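Local coordinates for NAD-dependent epimerase/dehydratase (Veillonella parvula DSM 2008, PDB 3R6D), which probably binds a nicotinamide dinucleotide in a Rossmann-type domain and may act as an epimerase or dehydratase, at residues E120-D125 with L154-N159; G59-P64 with G85-S90. All coordinates share one frame; numbering follows the deposited sequence.

Overall arrangement
Following the chain from its N terminus, contact 2 closes first: the loop 59-64, which leaves the end of strand 54-58, meets helix 85-96 after a detour through helix 68-71 and strand 76-79. Contact 1 opens later, where helix 117-125, which follows strand 102-108, is met by the far part of strand 148-158 once helix 129-144 has been passed. The two closures lie in series and neither nest nor cross. The nearest atoms of contacts 1 and 2 are about 13 Å apart, so the two do not touch. Contact 2 joins the loop after strand 54-58 to the helix after strand 76-79, and contact 1 ties the connection after strand 102-108 to the end of strand 148-158.

Contact 1 of 2, residues E120-D125 with L154-N159; sequences EKWTFD and LTWLYN
The indole of W156 receives W122 over one face and T123 at its edge. W122 comes in edge first: CZ3 lies above the middle of the W156 ring system, 3.4 Å from CE2 of W156, and the ring planes stand at 77°, a T-shaped (edge-to-face) pair. With CG anti to the backbone N (chi1 -169°), the W122 side chain carries its six-membered ring out from helix 117-125 to this face. In the plane of the W156 indole, NE1 donates to T123 OG1 at 3.0 Å along a nearly straight line (178° at the hydrogen). The T123 hydroxyl is also hydrogen-bonded to L119 O one helical turn back, so its oxygen links the strand residue to the helix backbone. Threonine suits this place because its hydroxyl serves both partners while CG2 of T123 packs 4.0 Å from W156 CZ2. Tryptophan suits position 156 because one flat group offers both a broad face and an N-H at its rim. A leucine here would probably leave the edge of W122 without its aromatic face and T123 OG1 without its indole donor, weakening the tie between helix and strand. P218 also touches W122, bringing the C-terminal tail alongside. The arrangement packs a helix against the extended end of a strand within the beta-alpha-beta crossover from strand 102-108 to its parallel neighbour 148-158, in a Rossmann-type fold.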
ATOM      1  N   GLU A 120     -17.373   6.282  11.019  1.00 12.32           N
ATOM      2  CA  GLU A 120     -16.308   7.250  11.258  1.00 12.59           C
ATOM      3  C   GLU A 120     -15.992   7.304  12.748  1.00 12.29           C
ATOM      4  O   GLU A 120     -14.820   7.250  13.153  1.00 12.98           O
ATOM      5  CB  GLU A 120     -16.703   8.623  10.748  1.00 11.91           C
ATOM      6  CG  GLU A 120     -15.565   9.615  10.899  1.00 12.72           C
ATOM      7  CD  GLU A 120     -15.989  11.002  10.546  1.00 11.78           C
ATOM      8  OE1 GLU A 120     -15.923  11.354   9.355  1.00 13.16           O
ATOM      9  OE2 GLU A 120     -16.375  11.757  11.468  1.00 15.42           O
ATOM     10  N   LYS A 121     -17.030   7.477  13.582  1.00 14.03           N
ATOM     11  CA  LYS A 121     -16.796   7.593  15.030  1.00 14.99           C
ATOM     12  C   LYS A 121     -16.143   6.330  15.570  1.00 14.11           C
ATOM     13  O   LYS A 121     -15.178   6.401  16.355  1.00 14.85           O
ATOM     14  CB  LYS A 121     -18.107   7.868  15.760  1.00 16.03           C
ATOM     15  CG  LYS A 121     -17.922   7.986  17.266  1.00 20.46           C
ATOM     16  CD  LYS A 121     -19.243   8.421  17.930  1.00 22.87           C
ATOM     17  CE  LYS A 121     -19.169   8.385  19.446  1.00 27.19           C
ATOM     18  NZ  LYS A 121     -18.954   6.987  19.957  1.00 30.11           N
ATOM     19  N   TRP A 122     -16.606   5.158  15.130  1.00 14.74           N
ATOM     20  CA  TRP A 122     -15.996   3.908  15.582  1.00 14.90           C
ATOM     21  C   TRP A 122     -14.520   3.880  15.191  1.00 14.40           C
ATOM     22  O   TRP A 122     -13.654   3.485  15.981  1.00 14.38           O
ATOM     23  CB  TRP A 122     -16.733   2.699  15.007  1.00 14.86           C
ATOM     24  CG  TRP A 122     -16.283   1.420  15.672  1.00 15.76           C
ATOM     25  CD1 TRP A 122     -16.841   0.833  16.799  1.00 17.76           C
ATOM     26  CD2 TRP A 122     -15.193   0.586  15.280  1.00 16.76           C
ATOM     27  NE1 TRP A 122     -16.167  -0.306  17.104  1.00 18.05           N
ATOM     28  CE2 TRP A 122     -15.139  -0.487  16.213  1.00 16.23           C
ATOM     29  CE3 TRP A 122     -14.241   0.643  14.251  1.00 15.65           C
ATOM     30  CZ2 TRP A 122     -14.159  -1.500  16.150  1.00 17.98           C
ATOM     31  CZ3 TRP A 122     -13.263  -0.386  14.176  1.00 16.80           C
ATOM     32  CH2 TRP A 122     -13.240  -1.438  15.125  1.00 18.96           C
ATOM     33  N   THR A 123     -14.220   4.296  13.960  1.00 13.77           N
ATOM     34  CA  THR A 123     -12.855   4.289  13.473  1.00 13.16           C
ATOM     35  C   THR A 123     -11.934   5.106  14.386  1.00 12.95           C
ATOM     36  O   THR A 123     -10.897   4.618  14.843  1.00 13.67           O
ATOM     37  CB  THR A 123     -12.811   4.789  12.014  1.00 12.86           C
ATOM     38  OG1 THR A 123     -13.464   3.820  11.207  1.00 12.73           O
ATOM     39  CG2 THR A 123     -11.385   5.002  11.509  1.00 13.35           C
ATOM     40  N   PHE A 124     -12.338   6.348  14.684  1.00 13.62           N
ATOM     41  CA  PHE A 124     -11.487   7.202  15.513  1.00 14.54           C
ATOM     42  C   PHE A 124     -11.474   6.814  16.992  1.00 15.81           C
ATOM     43  O   PHE A 124     -10.483   7.047  17.676  1.00 16.46           O
ATOM     44  CB  PHE A 124     -11.803   8.679  15.253  1.00 14.14           C
ATOM     45  CG  PHE A 124     -11.484   9.072  13.843  1.00 14.41           C
ATOM     46  CD1 PHE A 124     -10.178   8.918  13.352  1.00 17.51           C
ATOM     47  CD2 PHE A 124     -12.445   9.559  13.001  1.00 14.29           C
ATOM     48  CE1 PHE A 124      -9.843   9.238  12.048  1.00 17.24           C
ATOM     49  CE2 PHE A 124     -12.131   9.873  11.667  1.00 16.07           C
ATOM     50  CZ  PHE A 124     -10.831   9.722  11.189  1.00 14.22           C
ATOM     51  N   ASP A 125     -12.533   6.161  17.454  1.00 16.24           N
ATOM     52  CA  ASP A 125     -12.562   5.597  18.799  1.00 18.19           C
ATOM     53  C   ASP A 125     -11.551   4.466  18.943  1.00 18.06           C
ATOM     54  O   ASP A 125     -11.174   4.106  20.052  1.00 19.46           O
ATOM     55  CB  ASP A 125     -13.951   5.038  19.120  1.00 18.83           C
ATOM     56  CG  ASP A 125     -15.004   6.113  19.409  1.00 23.39           C
ATOM     57  OD1 ASP A 125     -14.693   7.332  19.489  1.00 27.02           O
ATOM     58  OD2 ASP A 125     -16.186   5.716  19.559  1.00 27.63           O
ATOM     59  N   LEU A 154      -7.592   2.212   2.667  1.00  7.98           N
ATOM     60  CA  LEU A 154      -8.154   0.925   3.093  1.00  8.23           C
ATOM     61  C   LEU A 154      -9.056   1.108   4.272  1.00  8.83           C
ATOM     62  O   LEU A 154      -8.708   1.814   5.224  1.00  9.18           O
ATOM     63  CB  LEU A 154      -7.049  -0.066   3.447  1.00  9.08           C
ATOM     64  CG  LEU A 154      -5.961  -0.268   2.372  1.00  9.05           C
ATOM     65  CD1 LEU A 154      -5.051  -1.411   2.771  1.00  9.93           C
ATOM     66  CD2 LEU A 154      -6.585  -0.546   0.988  1.00  9.42           C
ATOM     67  N   THR A 155     -10.211   0.424   4.232  1.00  9.64           N
ATOM     68  CA  THR A 155     -11.064   0.284   5.402  1.00 10.38           C
ATOM     69  C   THR A 155     -10.484  -0.833   6.314  1.00 10.53           C
ATOM     70  O   THR A 155      -9.336  -1.226   6.121  1.00 11.47           O
ATOM     71  CB  THR A 155     -12.508   0.131   4.978  1.00 10.15           C
ATOM     72  OG1 THR A 155     -13.335   0.155   6.156  1.00 10.35           O
ATOM     73  CG2 THR A 155     -12.763  -1.145   4.159  1.00 10.67           C
ATOM     74  N   TRP A 156     -11.239  -1.265   7.324  1.00 10.48           N
ATOM     75  CA  TRP A 156     -10.665  -2.119   8.374  1.00 11.00           C
ATOM     76  C   TRP A 156     -10.317  -3.507   7.850  1.00 11.05           C
ATOM     77  O   TRP A 156     -11.147  -4.146   7.212  1.00 12.83           O
ATOM     78  CB  TRP A 156     -11.678  -2.208   9.528  1.00 11.27           C
ATOM     79  CG  TRP A 156     -11.685  -0.919  10.337  1.00 12.30           C
ATOM     80  CD1 TRP A 156     -12.471   0.194  10.137  1.00 11.96           C
ATOM     81  CD2 TRP A 156     -10.788  -0.594  11.388  1.00 12.76           C
ATOM     82  NE1 TRP A 156     -12.127   1.182  11.031  1.00 13.57           N
ATOM     83  CE2 TRP A 156     -11.085   0.724  11.806  1.00 13.93           C
ATOM     84  CE3 TRP A 156      -9.755  -1.301  12.029  1.00 14.72           C
ATOM     85  CZ2 TRP A 156     -10.391   1.345  12.861  1.00 14.99           C
ATOM     86  CZ3 TRP A 156      -9.073  -0.690  13.084  1.00 16.76           C
ATOM     87  CH2 TRP A 156      -9.399   0.620  13.502  1.00 16.05           C
ATOM     88  N   LEU A 157      -9.104  -3.960   8.137  1.00 10.88           N
ATOM     89  CA  LEU A 157      -8.567  -5.165   7.501  1.00 11.86           C
ATOM     90  C   LEU A 157      -8.799  -6.439   8.303  1.00 12.36           C
ATOM     91  O   LEU A 157      -8.840  -6.433   9.525  1.00 14.29           O
ATOM     92  CB  LEU A 157      -7.068  -5.029   7.291  1.00 11.70           C
ATOM     93  CG  LEU A 157      -6.659  -3.919   6.335  1.00 11.55           C
ATOM     94  CD1 LEU A 157      -5.138  -3.665   6.396  1.00 13.24           C
ATOM     95  CD2 LEU A 157      -7.065  -4.284   4.887  1.00 12.43           C
ATOM     96  N   TYR A 158      -8.918  -7.556   7.594  1.00 13.07           N
ATOM     97  CA  TYR A 158      -8.931  -8.863   8.211  1.00 13.75           C
ATOM     98  C   TYR A 158      -8.395  -9.852   7.163  1.00 14.11           C
ATOM     99  O   TYR A 158      -8.186  -9.483   6.002  1.00 14.67           O
ATOM    100  CB  TYR A 158     -10.342  -9.203   8.726  1.00 15.38           C
ATOM    101  CG  TYR A 158     -11.387  -9.475   7.658  1.00 14.24           C
ATOM    102  CD1 TYR A 158     -11.834 -10.773   7.423  1.00 18.18           C
ATOM    103  CD2 TYR A 158     -11.922  -8.444   6.875  1.00 15.21           C
ATOM    104  CE1 TYR A 158     -12.792 -11.044   6.465  1.00 18.83           C
ATOM    105  CE2 TYR A 158     -12.888  -8.703   5.901  1.00 14.06           C
ATOM    106  CZ  TYR A 158     -13.339 -10.010   5.714  1.00 16.57           C
ATOM    107  OH  TYR A 158     -14.317 -10.278   4.768  1.00 18.25           O
ATOM    108  N   ASN A 159      -8.173 -11.091   7.594  1.00 16.38           N
ATOM    109  CA  ASN A 159      -7.660 -12.131   6.716  1.00 18.52           C
ATOM    110  C   ASN A 159      -8.693 -13.179   6.441  1.00 20.17           C
ATOM    111  O   ASN A 159      -9.260 -13.752   7.376  1.00 20.62           O
ATOM    112  CB  ASN A 159      -6.429 -12.803   7.334  1.00 19.08           C
ATOM    113  CG  ASN A 159      -5.285 -11.839   7.513  1.00 18.72           C
ATOM    114  OD1 ASN A 159      -5.099 -10.930   6.703  1.00 17.84           O
ATOM    115  ND2 ASN A 159      -4.504 -12.026   8.558  1.00 20.48           N
TER

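Contact 2 of 2, residues G59-P64 with G85-S90; sequences GSFQNP and GSDMAS
F61 and Q62 carry the loop 59-64 onto D87 and S90 of helix 85-96, and the residues before them shape the approach. G59 has backbone angles at which a CB would jam against the preceding carbonyl oxygen, so glycine fits where the chain leaves strand 54-58. S60 opens a type I beta turn that runs to N63. Its OG accepts from Q62 N at 2.9 Å, an ST turn, while its own N donates to N63 OD1 at 2.9 Å; these small polar side chains thus brace the turn from within. F61 presents its ring edge to the carboxylate: CD2 lies 3.7 Å from D87 OD2, nearly in the ring plane, with ring and carboxylate planes 62° apart. The slightly positive ring rim probably suits the acidic partner. The backbone carbonyl oxygen of F61 rests 3.5 Å from S90 CB. Q62 bends at chi2 (76°), which curls its amide back over the loop toward D87, the two flat groups being only 24° from parallel. The direct approach of Q62 NE2 to D87 OD1 is too short and too bent to be relied on, but two waters give clearer links. One water donates to Q62 OE1 at 3.0 Å and to D87 OD2 at 2.8 Å; another accepts from Q62 NE2 at 2.7 Å and bonds S90 OG at 2.9 Å. An amide suits this solvent-facing place because it both donates and accepts. This partly water-bridged surface contact joins the loop after strand 54-58 to the helix after the parallel strand 76-79, at the carboxyl edge of the sheet, the edge on which Rossmann folds bind their dinucleotide.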
ATOM      1  N   GLY A  59      18.066  -1.863   5.662  1.00 13.60           N
ATOM      2  CA  GLY A  59      18.050  -0.472   6.033  1.00 14.24           C
ATOM      3  C   GLY A  59      16.710  -0.010   6.555  1.00 13.20           C
ATOM      4  O   GLY A  59      15.736  -0.771   6.639  1.00 13.00           O
ATOM      5  N   SER A  60      16.704   1.251   6.966  1.00 13.76           N
ATOM      6  CA  SER A  60      15.503   1.928   7.441  1.00 14.57           C
ATOM      7  C   SER A  60      15.266   3.140   6.579  1.00 13.03           C
ATOM      8  O   SER A  60      16.086   3.517   5.718  1.00 13.87           O
ATOM      9  CB  SER A  60      15.718   2.381   8.888  1.00 15.27           C
ATOM     10  OG  SER A  60      16.497   3.590   8.879  1.00 16.90           O
ATOM     11  N   PHE A  61      14.143   3.817   6.816  1.00 14.13           N
ATOM     12  CA  PHE A  61      13.881   5.038   6.078  1.00 15.78           C
ATOM     13  C   PHE A  61      14.801   6.200   6.455  1.00 16.20           C
ATOM     14  O   PHE A  61      14.792   7.220   5.771  1.00 18.22           O
ATOM     15  CB  PHE A  61      12.393   5.458   6.170  1.00 16.33           C
ATOM     16  CG  PHE A  61      11.430   4.425   5.640  1.00 14.07           C
ATOM     17  CD1 PHE A  61      11.679   3.760   4.442  1.00 13.33           C
ATOM     18  CD2 PHE A  61      10.268   4.123   6.351  1.00 14.51           C
ATOM     19  CE1 PHE A  61      10.795   2.811   3.962  1.00 14.10           C
ATOM     20  CE2 PHE A  61       9.380   3.157   5.890  1.00 14.46           C
ATOM     21  CZ  PHE A  61       9.641   2.511   4.677  1.00 13.48           C
ATOM     22  N   GLN A  62      15.606   6.020   7.505  1.00 17.34           N
ATOM     23  CA  GLN A  62      16.589   7.041   7.936  1.00 19.12           C
ATOM     24  C   GLN A  62      17.990   6.743   7.413  1.00 18.52           C
ATOM     25  O   GLN A  62      18.953   7.386   7.839  1.00 19.59           O
ATOM     26  CB  GLN A  62      16.587   7.192   9.462  1.00 21.18           C
ATOM     27  CG  GLN A  62      15.350   7.903   9.978  1.00 26.21           C
ATOM     28  CD  GLN A  62      14.127   6.999   9.966  1.00 28.80           C
ATOM     29  OE1 GLN A  62      14.136   5.913  10.549  1.00 32.19           O
ATOM     30  NE2 GLN A  62      13.081   7.435   9.294  1.00 33.37           N
ATOM     31  N   ASN A  63      18.110   5.781   6.494  1.00 16.12           N
ATOM     32  CA  ASN A  63      19.386   5.481   5.839  1.00 16.29           C
ATOM     33  C   ASN A  63      19.275   5.845   4.356  1.00 15.82           C
ATOM     34  O   ASN A  63      18.942   4.956   3.524  1.00 15.30           O
ATOM     35  CB  ASN A  63      19.755   4.012   5.948  1.00 16.28           C
ATOM     36  CG  ASN A  63      19.824   3.494   7.377  1.00 16.79           C
ATOM     37  OD1 ASN A  63      19.269   2.438   7.647  1.00 16.30           O
ATOM     38  ND2 ASN A  63      20.531   4.187   8.271  1.00 18.29           N
ATOM     39  N   PRO A  64      19.527   7.135   4.007  1.00 16.38           N
ATOM     40  CA  PRO A  64      19.196   7.565   2.644  1.00 16.24           C
ATOM     41  C   PRO A  64      19.989   6.838   1.548  1.00 16.84           C
ATOM     42  O   PRO A  64      19.461   6.561   0.457  1.00 16.12           O
ATOM     43  CB  PRO A  64      19.462   9.084   2.682  1.00 17.01           C
ATOM     44  CG  PRO A  64      20.400   9.307   3.845  1.00 18.56           C
ATOM     45  CD  PRO A  64      19.995   8.268   4.844  1.00 16.95           C
ATOM     46  N   GLY A  85       4.900  11.456   8.327  1.00 17.67           N
ATOM     47  CA  GLY A  85       5.245  12.476   7.334  1.00 18.25           C
ATOM     48  C   GLY A  85       6.732  12.502   7.001  1.00 18.79           C
ATOM     49  O   GLY A  85       7.129  12.649   5.837  1.00 18.85           O
ATOM     50  N   SER A  86       7.573  12.435   8.032  1.00 19.89           N
ATOM     51  CA  SER A  86       9.014  12.485   7.784  1.00 19.76           C
ATOM     52  C   SER A  86       9.522  11.245   7.038  1.00 18.41           C
ATOM     53  O   SER A  86      10.363  11.391   6.168  1.00 19.78           O
ATOM     54  CB  SER A  86       9.781  12.735   9.068  1.00 20.46           C
ATOM     55  OG  SER A  86       9.495  11.690   9.958  1.00 24.37           O
ATOM     56  N   ASP A  87       9.012  10.065   7.377  1.00 17.89           N
ATOM     57  CA  ASP A  87       9.377   8.860   6.596  1.00 18.22           C
ATOM     58  C   ASP A  87       8.898   8.973   5.164  1.00 16.51           C
ATOM     59  O   ASP A  87       9.607   8.657   4.233  1.00 16.74           O
ATOM     60  CB  ASP A  87       8.887   7.558   7.207  1.00 18.83           C
ATOM     61  CG  ASP A  87       9.638   7.186   8.468  1.00 20.56           C
ATOM     62  OD1 ASP A  87      10.695   7.797   8.764  1.00 23.97           O
ATOM     63  OD2 ASP A  87       9.171   6.252   9.142  1.00 21.99           O
HETATM   64  N   MSE A  88       7.685   9.479   4.979  1.00 15.90           N
HETATM   65  CA  MSE A  88       7.188   9.659   3.629  1.00 15.16           C
HETATM   66  C   MSE A  88       8.035  10.668   2.880  1.00 15.58           C
HETATM   67  O   MSE A  88       8.341  10.482   1.712  1.00 15.53           O
HETATM   68  CB  MSE A  88       5.731  10.124   3.664  1.00 15.43           C
HETATM   69  CG  MSE A  88       4.945  10.000   2.356  1.00 15.06           C
HETATM   70 SE   MSE A  88       4.540   8.152   1.782  0.75 13.10          SE
HETATM   71  CE  MSE A  88       5.711   8.582   0.545  1.00 11.42           C
ATOM     72  N   ALA A  89       8.468  11.729   3.570  1.00 16.66           N
ATOM     73  CA  ALA A  89       9.318  12.712   2.919  1.00 17.20           C
ATOM     74  C   ALA A  89      10.656  12.098   2.511  1.00 17.46           C
ATOM     75  O   ALA A  89      11.183  12.399   1.431  1.00 18.27           O
ATOM     76  CB  ALA A  89       9.531  13.946   3.821  1.00 19.17           C
ATOM     77  N   SER A  90      11.202  11.258   3.382  1.00 17.34           N
ATOM     78  CA  SER A  90      12.468  10.587   3.045  1.00 17.92           C
ATOM     79  C   SER A  90      12.314   9.660   1.834  1.00 14.84           C
ATOM     80  O   SER A  90      13.220   9.593   0.990  1.00 16.36           O
ATOM     81  CB  SER A  90      12.995   9.814   4.229  1.00 18.19           C
ATOM     82  OG  SER A  90      13.365  10.710   5.259  1.00 21.30           O
TER
HETATM   83  O   HOH W   1      11.306   4.870  10.213  1.00 38.36           O
HETATM   84  O   HOH W   2      12.843   9.788   7.985  1.00 40.38           O